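Local coordinates for protein terminase small subunit (Thermus phage G20c, PDB 6EJQ) that probably recognises the packaging site on viral DNA and regulates the ATPase of the large terminase subunit, working as a nine-membered ring, at residues T99-P102 / P106-G109; I75-L80 / M123-E128; E24-L29 / R35-E40; Q85-N90 / I108-A113. All coordinates share one frame; numbering follows the deposited sequence.

Contact 1 of 4, residues T99-P102 / P106-G109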
loop_
_atom_site.group_PDB
_atom_site.type_symbol
_atom_site.label_atom_id
_atom_site.label_comp_id
_atom_site.label_asym_id
_atom_site.label_seq_id
_atom_site.Cartn_x
_atom_site.Cartn_y
_atom_site.Cartn_z
ATOM N N THR B 99 -30.733 21.455 -4.420
ATOM C CA THR B 99 -30.606 20.433 -5.471
ATOM C C THR B 99 -30.118 21.019 -6.806
ATOM O O THR B 99 -29.869 20.273 -7.761
ATOM C CB THR B 99 -31.956 19.726 -5.704
ATOM O OG1 THR B 99 -32.959 20.698 -6.032
ATOM C CG2 THR B 99 -32.375 18.977 -4.454
ATOM N N GLU B 100 -29.950 22.340 -6.843
ATOM C CA GLU B 100 -29.716 23.089 -8.066
ATOM C C GLU B 100 -28.928 24.354 -7.715
ATOM O O GLU B 100 -29.218 25.023 -6.712
ATOM C CB GLU B 100 -31.070 23.443 -8.695
ATOM C CG GLU B 100 -31.024 24.121 -10.057
ATOM C CD GLU B 100 -32.416 24.362 -10.630
ATOM O OE1 GLU B 100 -32.765 25.532 -10.890
ATOM O OE2 GLU B 100 -33.167 23.382 -10.815
ATOM N N HIS B 101 -27.920 24.669 -8.525
ATOM C CA HIS B 101 -27.116 25.869 -8.306
ATOM C C HIS B 101 -27.857 27.087 -8.877
ATOM O O HIS B 101 -28.836 26.924 -9.611
ATOM C CB HIS B 101 -25.719 25.712 -8.930
ATOM C CG HIS B 101 -24.929 24.578 -8.352
ATOM N ND1 HIS B 101 -24.361 24.635 -7.099
ATOM C CD2 HIS B 101 -24.636 23.350 -8.845
ATOM C CE1 HIS B 101 -23.747 23.491 -6.848
ATOM N NE2 HIS B 101 -23.896 22.697 -7.893
ATOM N N PRO B 102 -27.411 28.311 -8.528
ATOM C CA PRO B 102 -27.995 29.513 -9.138
ATOM C C PRO B 102 -27.973 29.537 -10.677
ATOM O O PRO B 102 -28.869 30.117 -11.282
ATOM C CB PRO B 102 -27.136 30.648 -8.558
ATOM C CG PRO B 102 -26.705 30.141 -7.222
ATOM C CD PRO B 102 -26.542 28.646 -7.383
ATOM N N PRO B 106 -27.272 20.955 -11.894
ATOM C CA PRO B 106 -27.603 20.125 -10.736
ATOM C C PRO B 106 -26.474 20.020 -9.701
ATOM O O PRO B 106 -25.295 20.034 -10.060
ATOM C CB PRO B 106 -27.867 18.750 -11.360
ATOM C CG PRO B 106 -26.984 18.721 -12.550
ATOM C CD PRO B 106 -26.935 20.134 -13.072
ATOM N N VAL B 107 -26.861 19.928 -8.431
ATOM C CA VAL B 107 -25.953 19.646 -7.331
ATOM C C VAL B 107 -25.617 18.155 -7.377
ATOM O O VAL B 107 -26.518 17.315 -7.320
ATOM C CB VAL B 107 -26.587 20.006 -5.973
ATOM C CG1 VAL B 107 -25.734 19.518 -4.812
ATOM C CG2 VAL B 107 -26.790 21.510 -5.870
ATOM N N ILE B 108 -24.325 17.845 -7.496
ATOM C CA ILE B 108 -23.818 16.472 -7.532
ATOM C C ILE B 108 -22.971 16.222 -6.275
ATOM O O ILE B 108 -22.028 16.963 -6.002
ATOM C CB ILE B 108 -22.994 16.239 -8.817
ATOM C CG1 ILE B 108 -23.907 16.365 -10.049
ATOM C CG2 ILE B 108 -22.293 14.875 -8.791
ATOM C CD1 ILE B 108 -23.169 16.555 -11.353
ATOM N N GLY B 109 -23.303 15.166 -5.529
ATOM C CA GLY B 109 -22.689 14.887 -4.225
ATOM C C GLY B 109 -21.186 14.678 -4.286
ATOM O O GLY B 109 -20.668 14.152 -5.267
#
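His-101 and Val-107 meet nearly at right angles, methyl over ring, and illustrate how a loop without regular secondary structure can still fold back on itself. The CG2 methyl of Val-107 sits over one face of the imidazole, 3.9 Å from the centroid of the His-101 ring and displaced toward its rim, a CH-pi contact. Val-107 holds CG1 anti to its backbone N (chi1 171°), which leaves CG2 on the side of that nitrogen and aims it at residues 99-101. There the same methyl also packs 3.4 Å from Glu-100 N. His-101 carries its ring anti to the carbonyl carbon (chi1 -61°), which brings the imidazole to Val-107, one face against its CG2. Its edge passes the Pro-106 carbonyl, with CD2 3.6 Å from Pro-106 O. The ring is pinned by its far nitrogen as well, because NE2 is hydrogen-bonded to Asn-90 OD1 on helix 59-95.

The backbones join through Val-107 N, which donates to Thr-99 O over 3.1 Å in a practically straight bond; the donor stands above the carbonyl plane. Glu-100 and Pro-106 form the single bridge of the pair, their CA atoms 4.5 Å apart. The side chains of Thr-99 and Glu-100 turn outward, while Val-107 rests also on Ala-93 and Met-94 of helix 59-95, and Pro-106 packs against Met-95 of a neighbouring subunit. The whole is a folded-back loop, closed by a single bridge and one backbone hydrogen bond, within the connection between the two long helices of the C-terminal domain.

Contact 2 of 4, residues I75-L80 / M123-E128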
loop_
_atom_site.group_PDB
_atom_site.type_symbol
_atom_site.label_atom_id
_atom_site.label_comp_id
_atom_site.label_asym_id
_atom_site.label_seq_id
_atom_site.Cartn_x
_atom_site.Cartn_y
_atom_site.Cartn_z
ATOM N N ILE B 75 -0.431 23.763 -16.199
ATOM C CA ILE B 75 -1.686 23.656 -16.928
ATOM C C ILE B 75 -2.635 22.665 -16.263
ATOM O O ILE B 75 -3.822 22.956 -16.111
ATOM C CB ILE B 75 -1.461 23.239 -18.399
ATOM C CG1 ILE B 75 -0.734 24.346 -19.152
ATOM C CG2 ILE B 75 -2.787 22.929 -19.093
ATOM C CD1 ILE B 75 -0.045 23.867 -20.405
ATOM N N PHE B 76 -2.131 21.483 -15.913
ATOM C CA PHE B 76 -2.967 20.488 -15.229
ATOM C C PHE B 76 -3.411 21.036 -13.875
ATOM O O PHE B 76 -4.573 20.903 -13.502
ATOM C CB PHE B 76 -2.241 19.148 -15.026
ATOM C CG PHE B 76 -1.887 18.415 -16.304
ATOM C CD1 PHE B 76 -2.728 18.403 -17.404
ATOM C CD2 PHE B 76 -0.716 17.670 -16.367
ATOM C CE1 PHE B 76 -2.383 17.704 -18.558
ATOM C CE2 PHE B 76 -0.371 16.959 -17.511
ATOM C CZ PHE B 76 -1.210 16.973 -18.612
ATOM N N GLN B 77 -2.491 21.674 -13.159
ATOM C CA GLN B 77 -2.800 22.261 -11.852
ATOM C C GLN B 77 -3.974 23.228 -11.953
ATOM O O GLN B 77 -4.859 23.222 -11.100
ATOM C CB GLN B 77 -1.588 22.983 -11.265
ATOM C CG GLN B 77 -1.678 23.235 -9.770
ATOM C CD GLN B 77 -0.449 23.926 -9.221
ATOM O OE1 GLN B 77 0.123 24.803 -9.867
ATOM N NE2 GLN B 77 -0.049 23.550 -8.013
ATOM N N LYS B 78 -4.000 24.023 -13.017
ATOM C CA LYS B 78 -5.086 24.976 -13.224
ATOM C C LYS B 78 -6.421 24.289 -13.505
ATOM O O LYS B 78 -7.462 24.735 -13.019
ATOM C CB LYS B 78 -4.731 25.956 -14.325
ATOM C CG LYS B 78 -5.643 27.165 -14.402
ATOM C CD LYS B 78 -5.159 28.077 -15.517
ATOM C CE LYS B 78 -6.242 29.032 -15.973
ATOM N NZ LYS B 78 -6.285 30.193 -15.058
ATOM N N ASP B 79 -6.390 23.198 -14.265
ATOM C CA ASP B 79 -7.581 22.365 -14.459
ATOM C C ASP B 79 -8.089 21.798 -13.133
ATOM O O ASP B 79 -9.290 21.852 -12.854
ATOM C CB ASP B 79 -7.309 21.218 -15.425
ATOM C CG ASP B 79 -7.075 21.682 -16.843
ATOM O OD1 ASP B 79 -7.442 22.830 -17.190
ATOM O OD2 ASP B 79 -6.520 20.886 -17.620
ATOM N N LEU B 80 -7.171 21.264 -12.328
ATOM C CA LEU B 80 -7.515 20.676 -11.038
ATOM C C LEU B 80 -8.086 21.703 -10.069
ATOM O O LEU B 80 -9.044 21.412 -9.369
ATOM C CB LEU B 80 -6.305 19.960 -10.413
ATOM C CG LEU B 80 -5.735 18.759 -11.181
ATOM C CD1 LEU B 80 -4.658 18.078 -10.356
ATOM C CD2 LEU B 80 -6.801 17.752 -11.587
ATOM N N MET B 123 -1.431 20.583 -4.196
ATOM C CA MET B 123 -0.263 20.918 -3.362
ATOM C C MET B 123 1.001 20.158 -3.768
ATOM O O MET B 123 2.086 20.728 -3.739
ATOM C CB MET B 123 -0.561 20.714 -1.867
ATOM C CG MET B 123 -1.566 21.716 -1.300
ATOM S SD MET B 123 -1.841 21.580 0.481
ATOM C CE MET B 123 -2.789 20.070 0.587
ATOM N N LYS B 124 0.854 18.882 -4.134
ATOM C CA LYS B 124 1.965 18.068 -4.644
ATOM C C LYS B 124 2.614 18.633 -5.895
ATOM O O LYS B 124 3.829 18.511 -6.066
ATOM C CB LYS B 124 1.496 16.652 -4.963
ATOM C CG LYS B 124 1.207 15.814 -3.738
ATOM C CD LYS B 124 2.368 14.906 -3.379
ATOM C CE LYS B 124 2.064 14.066 -2.136
ATOM N NZ LYS B 124 0.743 13.370 -2.188
ATOM N N ILE B 125 1.799 19.216 -6.776
ATOM C CA ILE B 125 2.299 19.824 -8.006
ATOM C C ILE B 125 3.226 21.004 -7.675
ATOM O O ILE B 125 4.263 21.168 -8.336
ATOM C CB ILE B 125 1.155 20.205 -8.973
ATOM C CG1 ILE B 125 0.519 18.933 -9.550
ATOM C CG2 ILE B 125 1.662 21.067 -10.116
ATOM C CD1 ILE B 125 -0.842 19.143 -10.179
ATOM N N ASP B 126 2.881 21.780 -6.646
ATOM C CA ASP B 126 3.765 22.858 -6.160
ATOM C C ASP B 126 5.091 22.308 -5.645
ATOM O O ASP B 126 6.141 22.835 -5.973
ATOM C CB ASP B 126 3.125 23.679 -5.021
ATOM C CG ASP B 126 2.019 24.634 -5.491
ATOM O OD1 ASP B 126 1.915 24.953 -6.693
ATOM O OD2 ASP B 126 1.249 25.099 -4.611
ATOM N N GLN B 127 5.044 21.270 -4.812
ATOM C CA GLN B 127 6.269 20.741 -4.214
ATOM C C GLN B 127 7.167 20.056 -5.236
ATOM O O GLN B 127 8.384 20.209 -5.194
ATOM C CB GLN B 127 5.957 19.815 -3.036
ATOM C CG GLN B 127 5.385 20.536 -1.814
ATOM C CD GLN B 127 6.142 21.822 -1.433
ATOM O OE1 GLN B 127 5.529 22.891 -1.254
ATOM N NE2 GLN B 127 7.477 21.726 -1.321
ATOM N N GLU B 128 6.559 19.324 -6.159
ATOM C CA GLU B 128 7.275 18.761 -7.295
ATOM C C GLU B 128 7.943 19.839 -8.157
ATOM O O GLU B 128 9.073 19.648 -8.610
ATOM C CB GLU B 128 6.344 17.875 -8.122
ATOM C CG GLU B 128 6.053 16.552 -7.420
ATOM C CD GLU B 128 4.875 15.767 -7.986
ATOM O OE1 GLU B 128 4.148 16.249 -8.890
ATOM O OE2 GLU B 128 4.663 14.644 -7.484
#
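Gln-77 and Leu-80 are the side chains through which residues 75-80 grip Ile-125 and Asp-126; the local axes of the two helical segments run nearly antiparallel, at 160°, and come within 10.2 Å. Just before them, Phe-76 starts out toward the partner helix but swings its ring away to meet Tyr-84 of a neighbouring subunit edge-to-face.

Gln-77 does most of the work. Its CG lies anti to the backbone N (chi1 -162°) and the chain stays extended beyond it, so that CB, CG and CD run along Ile-125 in the opposite sense; CD comes 3.7 Å from Ile-125 CG2. Beyond this stretch NE2 donates to Asp-126 OD1 at 2.8 Å, with an N-H...O angle of 169°. The oxygen lies in the plane of the amide, yet the amide approaches from above the carboxylate, the two flat groups being turned almost perpendicular. NE2 is also hydrogen-bonded to Ile-122 O, and OE1 has a weak bond to Arg-129 NH1, bonds that probably help hold the amide's rotation.

One turn on, Leu-80 sets CD1 against Ile-125 CD1 at 4.0 Å; the leucine also leans on Met-118 and Ile-122, extending the apolar strip along helix 112-139.

Asp-126 OD1 also makes a salt bridge to Arg-129 of its own chain, and OD2 makes one to Arg-72 of another neighbouring subunit. Two such arginines would probably favour the ionised carboxylate, and the buried Gln-77/Asp-126 pair, with Ile-125 alongside, couples the pairing of helices within one chain to the assembly of the ring.

Contact 3 of 4, residues E24-L29 / R35-E40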
loop_
_atom_site.group_PDB
_atom_site.type_symbol
_atom_site.label_atom_id
_atom_site.label_comp_id
_atom_site.label_asym_id
_atom_site.label_seq_id
_atom_site.Cartn_x
_atom_site.Cartn_y
_atom_site.Cartn_z
ATOM N N GLU B 24 4.636 -5.820 -41.488
ATOM C CA GLU B 24 3.358 -5.100 -41.383
ATOM C C GLU B 24 3.547 -3.601 -41.580
ATOM O O GLU B 24 2.695 -2.946 -42.170
ATOM C CB GLU B 24 2.697 -5.327 -40.019
ATOM C CG GLU B 24 2.214 -6.742 -39.760
ATOM C CD GLU B 24 1.540 -6.866 -38.407
ATOM O OE1 GLU B 24 2.259 -6.835 -37.378
ATOM O OE2 GLU B 24 0.294 -6.980 -38.375
ATOM N N ILE B 25 4.649 -3.072 -41.056
ATOM C CA ILE B 25 4.977 -1.652 -41.181
ATOM C C ILE B 25 5.183 -1.309 -42.651
ATOM O O ILE B 25 4.704 -0.279 -43.122
ATOM C CB ILE B 25 6.258 -1.277 -40.395
ATOM C CG1 ILE B 25 6.021 -1.410 -38.883
ATOM C CG2 ILE B 25 6.706 0.144 -40.733
ATOM C CD1 ILE B 25 7.277 -1.260 -38.049
ATOM N N ALA B 26 5.905 -2.179 -43.352
ATOM C CA ALA B 26 6.144 -2.033 -44.779
ATOM C C ALA B 26 4.846 -2.041 -45.585
ATOM O O ALA B 26 4.619 -1.146 -46.392
ATOM C CB ALA B 26 7.074 -3.126 -45.264
ATOM N N GLN B 27 3.989 -3.032 -45.340
ATOM C CA GLN B 27 2.684 -3.117 -46.017
ATOM C C GLN B 27 1.783 -1.903 -45.735
ATOM O O GLN B 27 1.058 -1.444 -46.621
ATOM C CB GLN B 27 1.946 -4.410 -45.629
ATOM C CG GLN B 27 2.576 -5.694 -46.156
ATOM C CD GLN B 27 1.970 -6.948 -45.524
ATOM O OE1 GLN B 27 1.057 -7.561 -46.079
ATOM N NE2 GLN B 27 2.474 -7.326 -44.352
ATOM N N THR B 28 1.846 -1.387 -44.511
ATOM C CA THR B 28 1.004 -0.274 -44.076
ATOM C C THR B 28 1.425 1.053 -44.705
ATOM O O THR B 28 0.575 1.808 -45.195
ATOM C CB THR B 28 1.023 -0.133 -42.534
ATOM O OG1 THR B 28 0.591 -1.363 -41.942
ATOM C CG2 THR B 28 0.108 0.999 -42.055
ATOM N N LEU B 29 2.724 1.341 -44.671
ATOM C CA LEU B 29 3.248 2.630 -45.147
ATOM C C LEU B 29 3.328 2.756 -46.670
ATOM O O LEU B 29 3.335 3.863 -47.189
ATOM C CB LEU B 29 4.620 2.908 -44.534
ATOM C CG LEU B 29 4.705 2.939 -43.007
ATOM C CD1 LEU B 29 6.017 3.579 -42.607
ATOM C CD2 LEU B 29 3.542 3.671 -42.349
ATOM N N ARG B 35 4.016 3.649 -52.858
ATOM C CA ARG B 35 5.260 3.020 -53.278
ATOM C C ARG B 35 5.419 1.674 -52.569
ATOM O O ARG B 35 4.980 1.522 -51.435
ATOM C CB ARG B 35 6.422 3.917 -52.882
ATOM C CG ARG B 35 7.721 3.602 -53.597
ATOM C CD ARG B 35 8.891 3.536 -52.640
ATOM N NE ARG B 35 8.945 4.670 -51.711
ATOM C CZ ARG B 35 9.707 4.704 -50.616
ATOM N NH1 ARG B 35 10.497 3.684 -50.298
ATOM N NH2 ARG B 35 9.687 5.771 -49.830
ATOM N N LYS B 36 6.047 0.704 -53.221
ATOM C CA LYS B 36 6.217 -0.622 -52.632
ATOM C C LYS B 36 7.423 -0.609 -51.702
ATOM O O LYS B 36 8.551 -0.816 -52.160
ATOM C CB LYS B 36 6.410 -1.679 -53.727
ATOM C CG LYS B 36 5.220 -1.849 -54.668
ATOM C CD LYS B 36 5.681 -2.239 -56.069
ATOM C CE LYS B 36 4.521 -2.551 -57.000
ATOM N NZ LYS B 36 4.005 -3.928 -56.794
ATOM N N VAL B 37 7.199 -0.354 -50.409
ATOM C CA VAL B 37 8.311 -0.381 -49.435
ATOM C C VAL B 37 8.460 -1.822 -48.944
ATOM O O VAL B 37 7.468 -2.523 -48.747
ATOM C CB VAL B 37 8.182 0.656 -48.274
ATOM C CG1 VAL B 37 7.546 1.960 -48.745
ATOM C CG2 VAL B 37 7.409 0.111 -47.096
ATOM N N THR B 38 9.701 -2.261 -48.785
ATOM C CA THR B 38 10.004 -3.642 -48.441
ATOM C C THR B 38 10.324 -3.755 -46.952
ATOM O O THR B 38 10.674 -2.760 -46.313
ATOM C CB THR B 38 11.216 -4.159 -49.254
ATOM O OG1 THR B 38 12.373 -3.357 -48.980
ATOM C CG2 THR B 38 10.925 -4.117 -50.755
ATOM N N GLU B 39 10.201 -4.968 -46.411
ATOM C CA GLU B 39 10.745 -5.296 -45.084
ATOM C C GLU B 39 12.150 -4.725 -44.913
ATOM O O GLU B 39 12.431 -4.071 -43.910
ATOM C CB GLU B 39 10.814 -6.819 -44.852
ATOM C CG GLU B 39 9.822 -7.390 -43.845
ATOM C CD GLU B 39 10.363 -8.626 -43.127
ATOM O OE1 GLU B 39 11.189 -8.469 -42.203
ATOM O OE2 GLU B 39 9.964 -9.756 -43.486
ATOM N N GLU B 40 13.012 -4.972 -45.901
ATOM C CA GLU B 40 14.444 -4.640 -45.809
ATOM C C GLU B 40 14.684 -3.149 -45.653
ATOM O O GLU B 40 15.567 -2.750 -44.906
ATOM C CB GLU B 40 15.245 -5.175 -47.016
ATOM C CG GLU B 40 15.699 -6.630 -46.883
ATOM C CD GLU B 40 14.546 -7.623 -46.731
ATOM O OE1 GLU B 40 14.703 -8.590 -45.949
ATOM O OE2 GLU B 40 13.480 -7.441 -47.375
#
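Ala-26 and Val-37 point their side chains at each other, and the methyl groups interleave with backbone more than with one another. Val-37 is rotated so that CG2 lies between its own backbone N and carbonyl carbon (chi1 -35°), a placement that drives this methyl onto the helix: it stands 3.7 Å from Ala-26 CB and 3.1 Å from Ala-26 O, the latter an unusually close approach that may be partly strained. In return Ala-26 CB nestles against the Val-37–Thr-38 backbone, 3.6 Å from Val-37 O and 3.7 Å from Thr-38 C. The other valine methyl, CG1, lies under one face of the Arg-35 guanidinium.

Ser-30 stitches the same corner, its OG hydrogen-bonded both to Ala-26 O and to Val-37 N. Thr-38 then turns outward as the N-cap of helix 39-53, its OG1 bonded to Glu-41 N.

The setting, a short turn between helices 22-33 and 39-53, agrees with the helix-turn-helix family to which this domain belongs. No hydrogen bond joins residues 24-29 directly to 35-40; the link is made by apolar packing and by the bridging hydroxyl of Ser-30.

Contact 4 of 4, residues Q85-N90 / I108-A113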
loop_
_atom_site.group_PDB
_atom_site.type_symbol
_atom_site.label_atom_id
_atom_site.label_comp_id
_atom_site.label_asym_id
_atom_site.label_seq_id
_atom_site.Cartn_x
_atom_site.Cartn_y
_atom_site.Cartn_z
ATOM N N GLN B 85 -12.805 23.784 -7.124
ATOM C CA GLN B 85 -13.849 24.772 -6.825
ATOM C C GLN B 85 -15.262 24.229 -7.062
ATOM O O GLN B 85 -16.157 24.502 -6.270
ATOM C CB GLN B 85 -13.645 26.086 -7.598
ATOM C CG GLN B 85 -12.511 26.949 -7.068
ATOM C CD GLN B 85 -12.738 27.465 -5.647
ATOM O OE1 GLN B 85 -13.787 28.020 -5.339
ATOM N NE2 GLN B 85 -11.743 27.289 -4.782
ATOM N N ASN B 86 -15.463 23.471 -8.136
ATOM C CA ASN B 86 -16.764 22.837 -8.373
ATOM C C ASN B 86 -17.123 21.867 -7.255
ATOM O O ASN B 86 -18.272 21.811 -6.828
ATOM C CB ASN B 86 -16.803 22.083 -9.696
ATOM C CG ASN B 86 -18.189 21.554 -10.006
ATOM O OD1 ASN B 86 -18.367 20.378 -10.336
ATOM N ND2 ASN B 86 -19.185 22.417 -9.877
ATOM N N MET B 87 -16.136 21.115 -6.780
ATOM C CA MET B 87 -16.359 20.146 -5.716
ATOM C C MET B 87 -16.813 20.818 -4.432
ATOM O O MET B 87 -17.773 20.372 -3.821
ATOM C CB MET B 87 -15.097 19.320 -5.469
ATOM C CG MET B 87 -14.766 18.378 -6.607
ATOM S SD MET B 87 -13.080 17.760 -6.497
ATOM C CE MET B 87 -13.299 16.486 -5.261
ATOM N N LEU B 88 -16.120 21.886 -4.044
ATOM C CA LEU B 88 -16.510 22.705 -2.900
ATOM C C LEU B 88 -17.904 23.279 -3.050
ATOM O O LEU B 88 -18.686 23.268 -2.100
ATOM C CB LEU B 88 -15.579 23.910 -2.727
ATOM C CG LEU B 88 -14.451 23.863 -1.724
ATOM C CD1 LEU B 88 -13.860 25.267 -1.647
ATOM C CD2 LEU B 88 -14.930 23.384 -0.353
ATOM N N ARG B 89 -18.175 23.835 -4.230
ATOM C CA ARG B 89 -19.465 24.452 -4.538
ATOM C C ARG B 89 -20.580 23.444 -4.326
ATOM O O ARG B 89 -21.588 23.739 -3.687
ATOM C CB ARG B 89 -19.472 24.950 -5.987
ATOM C CG ARG B 89 -20.714 25.710 -6.407
ATOM C CD ARG B 89 -20.551 26.347 -7.780
ATOM N NE ARG B 89 -20.813 25.402 -8.878
ATOM C CZ ARG B 89 -21.684 25.569 -9.883
ATOM N NH1 ARG B 89 -22.435 26.669 -9.991
ATOM N NH2 ARG B 89 -21.800 24.620 -10.815
ATOM N N ASN B 90 -20.379 22.250 -4.866
ATOM C CA ASN B 90 -21.332 21.164 -4.706
ATOM C C ASN B 90 -21.483 20.728 -3.254
ATOM O O ASN B 90 -22.610 20.546 -2.798
ATOM C CB ASN B 90 -20.961 19.989 -5.596
ATOM C CG ASN B 90 -21.408 20.197 -7.024
ATOM O OD1 ASN B 90 -22.601 20.186 -7.305
ATOM N ND2 ASN B 90 -20.459 20.393 -7.933
ATOM N N ILE B 108 -24.325 17.845 -7.496
ATOM C CA ILE B 108 -23.818 16.472 -7.532
ATOM C C ILE B 108 -22.971 16.222 -6.275
ATOM O O ILE B 108 -22.028 16.963 -6.002
ATOM C CB ILE B 108 -22.994 16.239 -8.817
ATOM C CG1 ILE B 108 -23.907 16.365 -10.049
ATOM C CG2 ILE B 108 -22.293 14.875 -8.791
ATOM C CD1 ILE B 108 -23.169 16.555 -11.353
ATOM N N GLY B 109 -23.303 15.166 -5.529
ATOM C CA GLY B 109 -22.689 14.887 -4.225
ATOM C C GLY B 109 -21.186 14.678 -4.286
ATOM O O GLY B 109 -20.668 14.152 -5.267
ATOM N N VAL B 110 -20.497 15.139 -3.243
ATOM C CA VAL B 110 -19.038 15.042 -3.122
ATOM C C VAL B 110 -18.696 14.722 -1.672
ATOM O O VAL B 110 -19.322 15.251 -0.753
ATOM C CB VAL B 110 -18.336 16.368 -3.502
ATOM C CG1 VAL B 110 -16.828 16.233 -3.370
ATOM C CG2 VAL B 110 -18.693 16.774 -4.916
ATOM N N ARG B 111 -17.691 13.874 -1.477
ATOM C CA ARG B 111 -17.226 13.508 -0.146
ATOM C C ARG B 111 -16.121 14.476 0.285
ATOM O O ARG B 111 -15.290 14.855 -0.542
ATOM C CB ARG B 111 -16.703 12.074 -0.146
ATOM C CG ARG B 111 -17.728 11.069 -0.643
ATOM C CD ARG B 111 -17.399 9.633 -0.247
ATOM N NE ARG B 111 -16.197 9.135 -0.933
ATOM C CZ ARG B 111 -15.090 8.648 -0.356
ATOM N NH1 ARG B 111 -14.960 8.545 0.973
ATOM N NH2 ARG B 111 -14.084 8.241 -1.133
ATOM N N PRO B 112 -16.101 14.882 1.579
ATOM C CA PRO B 112 -14.989 15.683 2.110
ATOM C C PRO B 112 -13.602 15.098 1.814
ATOM O O PRO B 112 -12.682 15.842 1.464
ATOM C CB PRO B 112 -15.250 15.685 3.614
ATOM C CG PRO B 112 -16.733 15.551 3.730
ATOM C CD PRO B 112 -17.135 14.640 2.608
ATOM N N ALA B 113 -13.474 13.778 1.922
ATOM C CA ALA B 113 -12.205 13.092 1.681
ATOM C C ALA B 113 -11.707 13.304 0.259
ATOM O O ALA B 113 -10.499 13.427 0.039
ATOM C CB ALA B 113 -12.334 11.609 1.975
#
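Where the loop of the helical hairpin joins its two long helices, 59-95 and 112-139, the chain returns past the first helix and enters the second, with Asn-90 and Met-87 receiving Ile-108 and Val-110. Asn-90 provides the polar anchor. Ile-108 N donates to Asn-90 OD1 over 2.9 Å with an N-H...O angle of 166°, coming from above the carbonyl plane of the amide, 51° out of it. The loop lies close here, since Asn-90 CB is 3.2 Å from Ile-108 O.

The other end of the amide points back into its own helix: ND2 makes a bent bond of 2.8 Å to Asn-86 O. That carbonyl also accepts the backbone N of Asn-90, from the opposite face of its plane, and so the side chain is steadied by the turn that carries it.

Next to Asn-90, Val-110 packs on Met-87. With CG1 anti to the backbone N and CG2 on the nitrogen's side, the valine straddles the helix surface: CG1 meets Met-87 CE at 4.0 Å, while CG2 touches Met-87 O at 3.9 Å and Asn-90 CB at 4.0 Å. The methionine bends at its last torsion, and the two side chains cross at about a right angle, with CE against Val-110 CG1. Pro-112 of a neighbouring subunit packs on Met-87, and Met-94 of that same subunit on Ile-108.

Asn-90 OD1 is thus engaged twice, by Ile-108 N and by His-101 NE2, so that a buried amide satisfies loop backbone and loop side chain together while Val-110 and Met-87 pack apolar surfaces beside it.

How the contacts relate
Contacts 1, 2 and 4 all belong to the C-terminal helical hairpin, whereas contact 3 lies in the N-terminal domain, on the other side of the chain's centre and about 44 Å from contact 2 between centres. Contacts 1 and 4 are continuous: they share Ile-108 and Gly-109, their centres are about 10 Å apart, and His-101 NE2 lies 2.9 Å from Asn-90 OD1. Contact 2 joins the same two helices further along, about 19 Å from contact 4 between centres, with nearest atoms about 5 Å apart. Contacts 1, 2 and 4 touch neighbouring subunits, consistent with the hairpin and the ring being built together; contact 3, in the probable DNA-binding domain, touches no other chain.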